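Local coordinates for protein glutathione transferase (Leptospira interrogans serovar Lai, PDB 3UBK) that probably transfers glutathione to electrophilic substrates, as expected of a dimeric glutathione transferase with a thioredoxin-like N-terminal domain and an all-helical C-terminal domain, at residues V15-L20 against F62-I67; L23-E28 against F70-F75; A90-I95 against V150-D155. All blocks are in the same frame, centred on the assembly; numbering follows the deposited sequence.

Contact 1: V15-L20 against F62-I67; sequences VNKVKL and FESGAI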
ATOM      1  N   VAL A  15       6.363   2.222  12.262  1.00 31.34           N
ATOM      2  CA  VAL A  15       6.796   1.333  13.342  1.00 32.39           C
ATOM      3  C   VAL A  15       5.630   1.158  14.306  1.00 32.99           C
ATOM      4  O   VAL A  15       5.275   0.038  14.706  1.00 31.76           O
ATOM      5  CB  VAL A  15       8.047   1.916  14.084  1.00 31.82           C
ATOM      6  CG1 VAL A  15       8.351   1.134  15.357  1.00 33.24           C
ATOM      7  CG2 VAL A  15       9.249   1.924  13.155  1.00 34.40           C
ATOM      8  N   ASN A  16       4.995   2.268  14.655  1.00 28.69           N
ATOM      9  CA  ASN A  16       3.920   2.227  15.623  1.00 32.85           C
ATOM     10  C   ASN A  16       2.713   1.453  15.126  1.00 36.52           C
ATOM     11  O   ASN A  16       2.067   0.756  15.903  1.00 31.35           O
ATOM     12  CB  ASN A  16       3.536   3.638  16.079  1.00 34.61           C
ATOM     13  CG  ASN A  16       4.601   4.243  16.953  1.00 37.25           C
ATOM     14  OD1 ASN A  16       5.428   3.520  17.504  1.00 34.99           O
ATOM     15  ND2 ASN A  16       4.612   5.558  17.068  1.00 35.36           N
ATOM     16  N   LYS A  17       2.400   1.589  13.839  1.00 33.22           N
ATOM     17  CA  LYS A  17       1.370   0.762  13.219  1.00 30.20           C
ATOM     18  C   LYS A  17       1.608  -0.737  13.514  1.00 32.27           C
ATOM     19  O   LYS A  17       0.699  -1.460  13.925  1.00 32.01           O
ATOM     20  CB  LYS A  17       1.351   1.024  11.706  1.00 31.10           C
ATOM     21  CG  LYS A  17       0.520   0.051  10.861  1.00 30.13           C
ATOM     22  CD  LYS A  17       0.848   0.328   9.380  1.00 33.28           C
ATOM     23  CE  LYS A  17       0.169  -0.600   8.408  1.00 43.42           C
ATOM     24  NZ  LYS A  17       0.809  -0.409   7.050  1.00 32.88           N
ATOM     25  N   VAL A  18       2.830  -1.202  13.295  1.00 29.54           N
ATOM     26  CA  VAL A  18       3.172  -2.612  13.532  1.00 32.15           C
ATOM     27  C   VAL A  18       3.117  -2.957  15.031  1.00 33.46           C
ATOM     28  O   VAL A  18       2.588  -4.002  15.448  1.00 33.01           O
ATOM     29  CB  VAL A  18       4.569  -2.962  12.959  1.00 31.54           C
ATOM     30  CG1 VAL A  18       5.023  -4.344  13.439  1.00 29.05           C
ATOM     31  CG2 VAL A  18       4.568  -2.896  11.408  1.00 24.54           C
ATOM     32  N   LYS A  19       3.646  -2.056  15.843  1.00 30.15           N
ATOM     33  CA  LYS A  19       3.696  -2.239  17.291  1.00 33.74           C
ATOM     34  C   LYS A  19       2.297  -2.404  17.900  1.00 30.44           C
ATOM     35  O   LYS A  19       2.086  -3.225  18.804  1.00 32.33           O
ATOM     36  CB  LYS A  19       4.415  -1.020  17.885  1.00 35.09           C
ATOM     37  CG  LYS A  19       5.098  -1.220  19.192  1.00 50.21           C
ATOM     38  CD  LYS A  19       6.080  -0.068  19.440  1.00 44.60           C
ATOM     39  CE  LYS A  19       6.266   0.145  20.923  1.00 42.06           C
ATOM     40  NZ  LYS A  19       7.252   1.228  21.222  1.00 37.13           N
ATOM     41  N   LEU A  20       1.333  -1.618  17.418  1.00 31.78           N
ATOM     42  CA  LEU A  20      -0.043  -1.746  17.872  1.00 29.36           C
ATOM     43  C   LEU A  20      -0.600  -3.165  17.666  1.00 33.15           C
ATOM     44  O   LEU A  20      -1.310  -3.717  18.536  1.00 28.60           O
ATOM     45  CB  LEU A  20      -0.941  -0.728  17.146  1.00 31.91           C
ATOM     46  CG  LEU A  20      -0.812   0.738  17.558  1.00 31.03           C
ATOM     47  CD1 LEU A  20      -1.379   1.701  16.472  1.00 30.32           C
ATOM     48  CD2 LEU A  20      -1.491   0.965  18.913  1.00 29.25           C
ATOM     49  N   PHE A  62      10.264  -6.180   5.454  1.00 31.29           N
ATOM     50  CA  PHE A  62      10.620  -4.746   5.529  1.00 39.06           C
ATOM     51  C   PHE A  62       9.584  -3.741   5.028  1.00 42.28           C
ATOM     52  O   PHE A  62       9.936  -2.608   4.666  1.00 48.57           O
ATOM     53  CB  PHE A  62      11.923  -4.480   4.794  1.00 43.17           C
ATOM     54  CG  PHE A  62      11.879  -4.886   3.354  1.00 41.80           C
ATOM     55  CD1 PHE A  62      11.227  -4.094   2.420  1.00 40.25           C
ATOM     56  CD2 PHE A  62      12.465  -6.072   2.940  1.00 35.62           C
ATOM     57  CE1 PHE A  62      11.178  -4.471   1.080  1.00 42.78           C
ATOM     58  CE2 PHE A  62      12.412  -6.461   1.601  1.00 47.87           C
ATOM     59  CZ  PHE A  62      11.759  -5.655   0.674  1.00 44.49           C
ATOM     60  N   GLU A  63       8.322  -4.130   4.998  1.00 37.51           N
ATOM     61  CA  GLU A  63       7.244  -3.190   4.690  0.50 37.42           C
ATOM     62  C   GLU A  63       6.123  -3.430   5.693  1.00 35.72           C
ATOM     63  O   GLU A  63       5.719  -4.576   5.903  1.00 32.11           O
ATOM     64  CB  GLU A  63       6.753  -3.390   3.251  0.50 38.26           C
ATOM     65  CG  GLU A  63       5.851  -2.277   2.733  0.50 48.47           C
ATOM     66  CD  GLU A  63       4.392  -2.490   3.087  0.50 38.74           C
ATOM     67  OE1 GLU A  63       3.765  -1.549   3.618  0.50 28.35           O
ATOM     68  OE2 GLU A  63       3.875  -3.599   2.836  0.50 39.27           O
ATOM     69  N   SER A  64       5.637  -2.364   6.321  1.00 30.81           N
ATOM     70  CA  SER A  64       4.712  -2.469   7.438  1.00 32.64           C
ATOM     71  C   SER A  64       3.435  -3.238   7.118  1.00 33.01           C
ATOM     72  O   SER A  64       2.946  -4.013   7.943  1.00 32.87           O
ATOM     73  CB  SER A  64       4.372  -1.076   7.996  1.00 30.02           C
ATOM     74  OG  SER A  64       3.549  -0.368   7.097  1.00 35.82           O
ATOM     75  N   GLY A  65       2.871  -3.016   5.934  1.00 34.64           N
ATOM     76  CA  GLY A  65       1.705  -3.810   5.516  1.00 33.18           C
ATOM     77  C   GLY A  65       1.999  -5.304   5.416  1.00 29.06           C
ATOM     78  O   GLY A  65       1.256  -6.139   5.958  1.00 28.78           O
ATOM     79  N   ALA A  66       3.077  -5.663   4.724  1.00 30.68           N
ATOM     80  CA  ALA A  66       3.475  -7.083   4.634  1.00 27.58           C
ATOM     81  C   ALA A  66       3.799  -7.685   6.004  1.00 27.50           C
ATOM     82  O   ALA A  66       3.494  -8.848   6.256  1.00 28.18           O
ATOM     83  CB  ALA A  66       4.677  -7.259   3.708  1.00 30.72           C
ATOM     84  N   ILE A  67       4.459  -6.910   6.869  1.00 27.93           N
ATOM     85  CA  ILE A  67       4.708  -7.353   8.256  1.00 29.96           C
ATOM     86  C   ILE A  67       3.412  -7.733   8.994  1.00 30.10           C
ATOM     87  O   ILE A  67       3.303  -8.823   9.560  1.00 28.80           O
ATOM     88  CB  ILE A  67       5.469  -6.277   9.076  1.00 32.64           C
ATOM     89  CG1 ILE A  67       6.904  -6.100   8.557  1.00 30.42           C
ATOM     90  CG2 ILE A  67       5.479  -6.624  10.576  1.00 27.01           C
ATOM     91  CD1 ILE A  67       7.567  -4.817   9.068  1.00 28.68           C
TER
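Lys17, reaching out from helix 13-25, meets Ser64 at the start of helix 64-74. Just before that helix stands Glu63, its N-cap: in the conformer described, Glu63 OE1 accepts from Gly65 N and Glu63 OE2 from Ala66 N, each at 2.9 Å. Both amides come from above the carboxylate plane, about 54° and 48° out of it, and the group thereby satisfies two N-H groups that have no turn before them. Ser64 follows, small enough to let the helices approach: its CA is 6.3 Å from that of Val18. Its OG accepts a hydrogen bond from Lys17 NZ (2.7 Å), delivered by a lysine chain extended all the way from CG, while Ser64 CB rests 3.9 Å from Val18 CG2. One turn on, Ile67 presents its CG2 branch, anti to the backbone N (chi1 of CG1 is -68°), to Val18 CG1 at 3.7 Å, the two side chains crossing at about a right angle. Lys17 NZ also forms a salt bridge with Glu100 of helix 86-111, which probably offsets its charge in this buried place. Since Ser64 binds glutathione, the lysine sits as a second-shell donor that may fix the rotation of the serine hydroxyl.

Contact 2: L23-E28 against F70-F75; sequences LEKGLE and FLDTIF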
ATOM      1  N   LEU A  23       1.275  -5.699  20.070  1.00 31.73           N
ATOM      2  CA  LEU A  23       0.819  -5.517  21.450  1.00 30.44           C
ATOM      3  C   LEU A  23      -0.584  -6.046  21.646  1.00 34.93           C
ATOM      4  O   LEU A  23      -0.882  -6.672  22.662  1.00 30.09           O
ATOM      5  CB  LEU A  23       0.854  -4.035  21.839  1.00 28.48           C
ATOM      6  CG  LEU A  23       2.276  -3.508  22.035  1.00 33.43           C
ATOM      7  CD1 LEU A  23       2.259  -1.978  22.196  1.00 32.05           C
ATOM      8  CD2 LEU A  23       2.919  -4.217  23.251  1.00 37.93           C
ATOM      9  N   GLU A  24      -1.455  -5.792  20.673  1.00 29.78           N
ATOM     10  CA  GLU A  24      -2.848  -6.175  20.826  1.00 28.41           C
ATOM     11  C   GLU A  24      -3.049  -7.695  20.857  1.00 32.48           C
ATOM     12  O   GLU A  24      -3.932  -8.187  21.576  1.00 29.90           O
ATOM     13  CB  GLU A  24      -3.705  -5.526  19.737  1.00 30.09           C
ATOM     14  CG  GLU A  24      -5.187  -5.569  20.045  1.00 28.43           C
ATOM     15  CD  GLU A  24      -5.589  -4.633  21.193  1.00 33.95           C
ATOM     16  OE1 GLU A  24      -4.797  -3.746  21.589  1.00 33.44           O
ATOM     17  OE2 GLU A  24      -6.719  -4.775  21.679  1.00 34.34           O
ATOM     18  N   LYS A  25      -2.234  -8.420  20.083  1.00 30.26           N
ATOM     19  CA  LYS A  25      -2.211  -9.878  20.096  1.00 32.20           C
ATOM     20  C   LYS A  25      -1.509 -10.434  21.339  1.00 37.66           C
ATOM     21  O   LYS A  25      -1.635 -11.618  21.654  1.00 36.14           O
ATOM     22  CB  LYS A  25      -1.505 -10.422  18.842  1.00 30.10           C
ATOM     23  CG  LYS A  25      -2.345 -10.361  17.564  1.00 33.58           C
ATOM     24  CD  LYS A  25      -1.631 -11.014  16.396  1.00 30.74           C
ATOM     25  CE  LYS A  25      -2.457 -10.901  15.115  1.00 26.59           C
ATOM     26  NZ  LYS A  25      -3.658 -11.842  15.092  1.00 25.14           N
ATOM     27  N   GLY A  26      -0.743  -9.586  22.012  1.00 37.43           N
ATOM     28  CA  GLY A  26      -0.017 -10.000  23.200  1.00 36.82           C
ATOM     29  C   GLY A  26       1.267 -10.735  22.878  1.00 36.44           C
ATOM     30  O   GLY A  26       1.734 -11.545  23.671  1.00 38.69           O
ATOM     31  N   LEU A  27       1.839 -10.480  21.710  1.00 31.12           N
ATOM     32  CA  LEU A  27       3.067 -11.161  21.323  1.00 32.75           C
ATOM     33  C   LEU A  27       4.253 -10.548  22.061  1.00 36.69           C
ATOM     34  O   LEU A  27       4.266  -9.349  22.322  1.00 42.28           O
ATOM     35  CB  LEU A  27       3.305 -11.037  19.816  1.00 31.43           C
ATOM     36  CG  LEU A  27       2.251 -11.668  18.900  1.00 36.67           C
ATOM     37  CD1 LEU A  27       2.453 -11.266  17.439  1.00 34.80           C
ATOM     38  CD2 LEU A  27       2.285 -13.171  19.041  1.00 37.23           C
ATOM     39  N   GLU A  28       5.251 -11.361  22.385  1.00 39.50           N
ATOM     40  CA  GLU A  28       6.506 -10.839  22.918  1.00 45.62           C
ATOM     41  C   GLU A  28       7.436 -10.410  21.787  1.00 42.95           C
ATOM     42  O   GLU A  28       7.568 -11.109  20.781  1.00 42.39           O
ATOM     43  CB  GLU A  28       7.217 -11.893  23.763  1.00 44.80           C
ATOM     44  CG  GLU A  28       6.470 -12.289  25.025  1.00 61.85           C
ATOM     45  CD  GLU A  28       7.166 -13.411  25.772  1.00 81.14           C
ATOM     46  OE1 GLU A  28       8.373 -13.638  25.522  1.00 84.99           O
ATOM     47  OE2 GLU A  28       6.508 -14.067  26.608  1.00 89.96           O
ATOM     48  N   PHE A  70       1.676 -10.736   7.575  1.00 25.06           N
ATOM     49  CA  PHE A  70       2.458 -11.920   7.946  1.00 26.30           C
ATOM     50  C   PHE A  70       2.176 -12.352   9.397  1.00 29.40           C
ATOM     51  O   PHE A  70       1.861 -13.524   9.666  1.00 29.64           O
ATOM     52  CB  PHE A  70       3.946 -11.617   7.737  1.00 26.54           C
ATOM     53  CG  PHE A  70       4.871 -12.648   8.325  1.00 30.12           C
ATOM     54  CD1 PHE A  70       5.229 -13.779   7.594  1.00 29.80           C
ATOM     55  CD2 PHE A  70       5.380 -12.485   9.610  1.00 25.60           C
ATOM     56  CE1 PHE A  70       6.098 -14.747   8.139  1.00 36.05           C
ATOM     57  CE2 PHE A  70       6.259 -13.440  10.165  1.00 33.80           C
ATOM     58  CZ  PHE A  70       6.615 -14.575   9.415  1.00 32.66           C
ATOM     59  N   LEU A  71       2.285 -11.406  10.325  1.00 26.34           N
ATOM     60  CA  LEU A  71       2.046 -11.697  11.733  1.00 26.13           C
ATOM     61  C   LEU A  71       0.633 -12.229  11.950  1.00 29.73           C
ATOM     62  O   LEU A  71       0.433 -13.140  12.745  1.00 29.83           O
ATOM     63  CB  LEU A  71       2.275 -10.458  12.613  1.00 26.25           C
ATOM     64  CG  LEU A  71       3.736 -10.056  12.766  1.00 32.25           C
ATOM     65  CD1 LEU A  71       3.837  -8.745  13.535  1.00 34.91           C
ATOM     66  CD2 LEU A  71       4.518 -11.179  13.465  1.00 28.18           C
ATOM     67  N   ASP A  72      -0.342 -11.674  11.236  1.00 26.96           N
ATOM     68  CA  ASP A  72      -1.716 -12.135  11.373  1.00 28.38           C
ATOM     69  C   ASP A  72      -1.902 -13.552  10.824  1.00 32.78           C
ATOM     70  O   ASP A  72      -2.754 -14.281  11.305  1.00 30.24           O
ATOM     71  CB  ASP A  72      -2.707 -11.189  10.682  1.00 29.08           C
ATOM     72  CG  ASP A  72      -4.115 -11.326  11.227  1.00 31.36           C
ATOM     73  OD1 ASP A  72      -4.282 -11.259  12.467  1.00 31.17           O
ATOM     74  OD2 ASP A  72      -5.069 -11.482  10.423  1.00 30.18           O
ATOM     75  N   THR A  73      -1.103 -13.930   9.824  1.00 27.98           N
ATOM     76  CA  THR A  73      -1.179 -15.261   9.256  1.00 28.75           C
ATOM     77  C   THR A  73      -0.558 -16.285  10.215  1.00 33.56           C
ATOM     78  O   THR A  73      -1.183 -17.294  10.568  1.00 29.23           O
ATOM     79  CB  THR A  73      -0.452 -15.313   7.903  1.00 30.50           C
ATOM     80  OG1 THR A  73      -1.139 -14.470   6.972  1.00 31.10           O
ATOM     81  CG2 THR A  73      -0.399 -16.754   7.361  1.00 32.54           C
ATOM     82  N   ILE A  74       0.670 -16.024  10.654  1.00 27.61           N
ATOM     83  CA  ILE A  74       1.329 -16.984  11.533  1.00 33.05           C
ATOM     84  C   ILE A  74       0.879 -16.936  12.993  1.00 31.35           C
ATOM     85  O   ILE A  74       0.965 -17.940  13.689  1.00 30.15           O
ATOM     86  CB  ILE A  74       2.875 -16.928  11.458  1.00 39.68           C
ATOM     87  CG1 ILE A  74       3.405 -15.584  11.923  1.00 39.52           C
ATOM     88  CG2 ILE A  74       3.375 -17.256  10.049  1.00 37.89           C
ATOM     89  CD1 ILE A  74       4.867 -15.665  12.372  1.00 60.70           C
ATOM     90  N   PHE A  75       0.431 -15.775  13.465  1.00 28.27           N
ATOM     91  CA  PHE A  75      -0.129 -15.671  14.824  1.00 29.35           C
ATOM     92  C   PHE A  75      -1.590 -15.236  14.784  1.00 27.81           C
ATOM     93  O   PHE A  75      -1.904 -14.078  15.095  1.00 31.48           O
ATOM     94  CB  PHE A  75       0.677 -14.668  15.655  1.00 29.96           C
ATOM     95  CG  PHE A  75       2.116 -15.078  15.888  1.00 32.09           C
ATOM     96  CD1 PHE A  75       2.412 -16.186  16.666  1.00 29.64           C
ATOM     97  CD2 PHE A  75       3.166 -14.349  15.336  1.00 33.49           C
ATOM     98  CE1 PHE A  75       3.739 -16.570  16.892  1.00 36.35           C
ATOM     99  CE2 PHE A  75       4.491 -14.717  15.558  1.00 39.90           C
ATOM    100  CZ  PHE A  75       4.776 -15.830  16.345  1.00 39.28           C
TER
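Lys25 and Asp72 cross at about a right angle, the ammonium nitrogen meeting the acid nearly along the C-O axis of OD1. Lys25 NZ and Asp72 OD1 lie 2.8 Å apart in a salt bridge. Lys25 NZ also donates to Phe75 O (2.8 Å), in the carbonyl plane with a C=O...donor angle of 153°; a bend at the last torsion (chi4 -74°) turns the nitrogen there after an otherwise extended chain. Pro79 O and Gln77 O complete the grip, so a long flexible cation closes the end of helix 64-74 and the turn after it. Asp72 is held by Leu81 N and Ile82 N. Beside this polar cluster Leu27 is over one face of the Phe75 ring: Leu27 CD2 lies 3.9 Å from the ring centroid and 19° off its normal, a CH-pi contact, while Leu27 CD1 lies near the rim, 3.8 Å from Phe75 CD2. Leu71 CD2 meets the ring at its edge, in plane. Gly26, with positive phi, ends helix 13-25 in a Schellman motif and turns the chain so that Leu27 faces the phenylalanine. The pair of helix C-termini belongs to the thioredoxin-like domain of glutathione transferases, where these two helices pack on one side of the sheet.

Contact 3: A90-I95 against V150-D155; sequences ARVREI and VFTLAD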
ATOM      1  N   ALA A  90     -12.011  -6.761   3.131  1.00 31.66           N
ATOM      2  CA  ALA A  90     -11.787  -5.762   2.089  1.00 33.08           C
ATOM      3  C   ALA A  90     -11.938  -4.357   2.664  1.00 29.34           C
ATOM      4  O   ALA A  90     -11.108  -3.474   2.403  1.00 37.07           O
ATOM      5  CB  ALA A  90     -12.747  -5.991   0.903  1.00 34.32           C
ATOM      6  N   ARG A  91     -12.990  -4.153   3.462  1.00 32.12           N
ATOM      7  CA  ARG A  91     -13.261  -2.845   4.062  1.00 32.43           C
ATOM      8  C   ARG A  91     -12.119  -2.475   4.999  1.00 34.80           C
ATOM      9  O   ARG A  91     -11.641  -1.344   4.997  1.00 30.39           O
ATOM     10  CB  ARG A  91     -14.613  -2.854   4.797  1.00 35.78           C
ATOM     11  CG  ARG A  91     -14.941  -1.554   5.539  1.00 43.32           C
ATOM     12  N   VAL A  92     -11.644  -3.439   5.786  1.00 32.49           N
ATOM     13  CA  VAL A  92     -10.486  -3.165   6.634  1.00 29.61           C
ATOM     14  C   VAL A  92      -9.277  -2.714   5.806  1.00 31.03           C
ATOM     15  O   VAL A  92      -8.594  -1.733   6.144  1.00 30.48           O
ATOM     16  CB  VAL A  92     -10.131  -4.400   7.515  1.00 26.94           C
ATOM     17  CG1 VAL A  92      -8.726  -4.281   8.018  1.00 26.98           C
ATOM     18  CG2 VAL A  92     -11.116  -4.512   8.685  1.00 28.80           C
ATOM     19  N   ARG A  93      -8.998  -3.415   4.707  1.00 30.10           N
ATOM     20  CA  ARG A  93      -7.882  -3.008   3.848  1.00 32.19           C
ATOM     21  C   ARG A  93      -8.117  -1.643   3.172  1.00 28.76           C
ATOM     22  O   ARG A  93      -7.200  -0.834   3.063  1.00 33.32           O
ATOM     23  CB  ARG A  93      -7.570  -4.090   2.800  1.00 28.94           C
ATOM     24  CG  ARG A  93      -7.049  -5.395   3.445  1.00 26.59           C
ATOM     25  CD  ARG A  93      -6.625  -6.410   2.389  1.00 27.96           C
ATOM     26  NE  ARG A  93      -5.920  -7.561   2.967  1.00 25.69           N
ATOM     27  CZ  ARG A  93      -6.451  -8.774   3.089  1.00 30.25           C
ATOM     28  NH1 ARG A  93      -7.685  -9.009   2.654  1.00 28.96           N
ATOM     29  NH2 ARG A  93      -5.740  -9.764   3.621  1.00 28.93           N
ATOM     30  N   GLU A  94      -9.338  -1.394   2.722  1.00 31.29           N
ATOM     31  CA  GLU A  94      -9.676  -0.089   2.133  1.00 32.32           C
ATOM     32  C   GLU A  94      -9.404   1.054   3.117  1.00 34.39           C
ATOM     33  O   GLU A  94      -8.737   2.042   2.787  1.00 34.99           O
ATOM     34  CB  GLU A  94     -11.143  -0.079   1.702  1.00 31.86           C
ATOM     35  CG  GLU A  94     -11.422  -0.901   0.440  1.00 30.83           C
ATOM     36  CD  GLU A  94     -12.902  -1.182   0.235  1.00 37.87           C
ATOM     37  OE1 GLU A  94     -13.661  -1.151   1.222  1.00 38.06           O
ATOM     38  OE2 GLU A  94     -13.306  -1.446  -0.917  1.00 43.52           O
ATOM     39  N   ILE A  95      -9.903   0.910   4.339  1.00 34.06           N
ATOM     40  CA  ILE A  95      -9.716   1.959   5.339  1.00 33.51           C
ATOM     41  C   ILE A  95      -8.240   2.242   5.570  1.00 32.43           C
ATOM     42  O   ILE A  95      -7.795   3.404   5.575  1.00 32.94           O
ATOM     43  CB  ILE A  95     -10.381   1.582   6.676  1.00 34.76           C
ATOM     44  CG1 ILE A  95     -11.897   1.550   6.498  1.00 37.93           C
ATOM     45  CG2 ILE A  95      -9.924   2.555   7.774  1.00 34.88           C
ATOM     46  CD1 ILE A  95     -12.636   0.842   7.606  1.00 43.06           C
ATOM     47  N   VAL A 150     -14.703  -4.705  16.623  1.00 31.41           N
ATOM     48  CA  VAL A 150     -13.461  -5.372  17.032  1.00 29.39           C
ATOM     49  C   VAL A 150     -12.209  -4.718  16.437  1.00 31.18           C
ATOM     50  O   VAL A 150     -12.256  -4.111  15.373  1.00 34.44           O
ATOM     51  CB  VAL A 150     -13.457  -6.896  16.685  1.00 32.53           C
ATOM     52  CG1 VAL A 150     -14.461  -7.651  17.562  1.00 30.62           C
ATOM     53  CG2 VAL A 150     -13.749  -7.135  15.182  1.00 30.75           C
ATOM     54  N   PHE A 151     -11.091  -4.849  17.146  1.00 29.13           N
ATOM     55  CA  PHE A 151      -9.805  -4.292  16.720  1.00 32.15           C
ATOM     56  C   PHE A 151      -9.397  -4.991  15.413  1.00 33.61           C
ATOM     57  O   PHE A 151      -9.550  -6.203  15.293  1.00 29.68           O
ATOM     58  CB  PHE A 151      -8.779  -4.586  17.810  1.00 29.60           C
ATOM     59  CG  PHE A 151      -7.429  -3.938  17.596  1.00 30.80           C
ATOM     60  CD1 PHE A 151      -6.510  -4.477  16.695  1.00 27.15           C
ATOM     61  CD2 PHE A 151      -7.061  -2.824  18.331  1.00 31.49           C
ATOM     62  CE1 PHE A 151      -5.275  -3.912  16.529  1.00 33.63           C
ATOM     63  CE2 PHE A 151      -5.816  -2.256  18.175  1.00 35.34           C
ATOM     64  CZ  PHE A 151      -4.918  -2.794  17.272  1.00 33.67           C
ATOM     65  N   THR A 152      -8.923  -4.235  14.424  1.00 26.44           N
ATOM     66  CA  THR A 152      -8.436  -4.834  13.174  1.00 28.33           C
ATOM     67  C   THR A 152      -7.196  -4.124  12.713  1.00 31.05           C
ATOM     68  O   THR A 152      -6.733  -3.184  13.360  1.00 29.29           O
ATOM     69  CB  THR A 152      -9.441  -4.702  12.016  1.00 31.53           C
ATOM     70  OG1 THR A 152      -9.595  -3.314  11.689  1.00 30.05           O
ATOM     71  CG2 THR A 152     -10.785  -5.303  12.389  1.00 38.60           C
ATOM     72  N   LEU A 153      -6.678  -4.551  11.564  1.00 30.84           N
ATOM     73  CA  LEU A 153      -5.556  -3.870  10.916  1.00 26.79           C
ATOM     74  C   LEU A 153      -5.835  -2.368  10.762  1.00 29.32           C
ATOM     75  O   LEU A 153      -4.928  -1.532  10.847  1.00 31.74           O
ATOM     76  CB  LEU A 153      -5.346  -4.463   9.506  1.00 30.35           C
ATOM     77  CG  LEU A 153      -4.371  -3.648   8.639  1.00 34.11           C
ATOM     78  CD1 LEU A 153      -2.948  -3.810   9.185  1.00 35.34           C
ATOM     79  CD2 LEU A 153      -4.428  -4.051   7.155  1.00 38.82           C
ATOM     80  N   ALA A 154      -7.077  -2.025  10.471  1.00 27.92           N
ATOM     81  CA  ALA A 154      -7.387  -0.618  10.240  1.00 33.15           C
ATOM     82  C   ALA A 154      -7.165   0.243  11.503  1.00 32.90           C
ATOM     83  O   ALA A 154      -6.926   1.445  11.401  1.00 32.49           O
ATOM     84  CB  ALA A 154      -8.808  -0.463   9.711  1.00 29.46           C
ATOM     85  N   ASP A 155      -7.224  -0.373  12.687  1.00 29.76           N
ATOM     86  CA  ASP A 155      -6.941   0.374  13.925  1.00 31.53           C
ATOM     87  C   ASP A 155      -5.451   0.601  14.102  1.00 30.90           C
ATOM     88  O   ASP A 155      -5.039   1.593  14.683  1.00 32.01           O
ATOM     89  CB  ASP A 155      -7.536  -0.329  15.154  1.00 28.87           C
ATOM     90  CG  ASP A 155      -9.045  -0.355  15.117  1.00 34.58           C
ATOM     91  OD1 ASP A 155      -9.653   0.708  15.351  1.00 29.83           O
ATOM     92  OD2 ASP A 155      -9.627  -1.429  14.854  1.00 29.85           O
TER
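A capping box opens helix 153-169 of the all-helical C-terminal domain, and Val92 of helix 86-111 packs directly on it. Thr152 is the N-cap: its OG1 accepts from Ala154 N (3.1 Å), and in return Thr152 N donates to Asp155 OD2 (2.9 Å), which uses its anti lone pair. The hydroxyl can face the first turn because it lies between the backbone N and the carbonyl carbon (chi1 65°). Val92 and Thr152 reach toward each other tip to tip, CG2 of the valine standing 3.6 Å from OG1 of the threonine. The other valine branch, CG1, anti to its backbone N, settles 3.7 Å from Leu153 CB, the valine and leucine side chains crossing obliquely. A beta-branched valine thus spreads two methyls over the threonine and Leu153. One turn along, Ile95 CG2 touches Ala154 CB at 3.8 Å, and the same methyl is 3.8 Å from Val92 O. With only a methyl at Ala154, its CA comes within 5.4 Å of that of Val92. No hydrogen bond crosses the contact; the polar atoms are spent within the cap, where Asp155 OD1 also accepts from Ile146 N and is hydrogen-bonded to Tyr188 OH. A serine or threonine N-cap with an aspartate three residues on is the N-capping box familiar from the helical domain of glutathione transferases.

Contacts 1 and 2 join the same pair of helices, 13-25 and 64-74, at successive places about 11 Å apart between centres, contact 1 at the glutathione-binding end and contact 2 at the C-terminal ends. Contact 3 lies in the helical domain, with its centre about 14 Å from that of contact 1 and 15 Å from that of contact 2. Its Phe151 bridges the domains: CZ is 3.9 Å from Leu20 O of contact 1, and CD2 is 3.7 Å from Glu24 CD of contact 2. The side chain of Leu153 is about 8 Å from that of Ser64, the glutathione-binding residue in contact 1. All three contacts touch the second subunit.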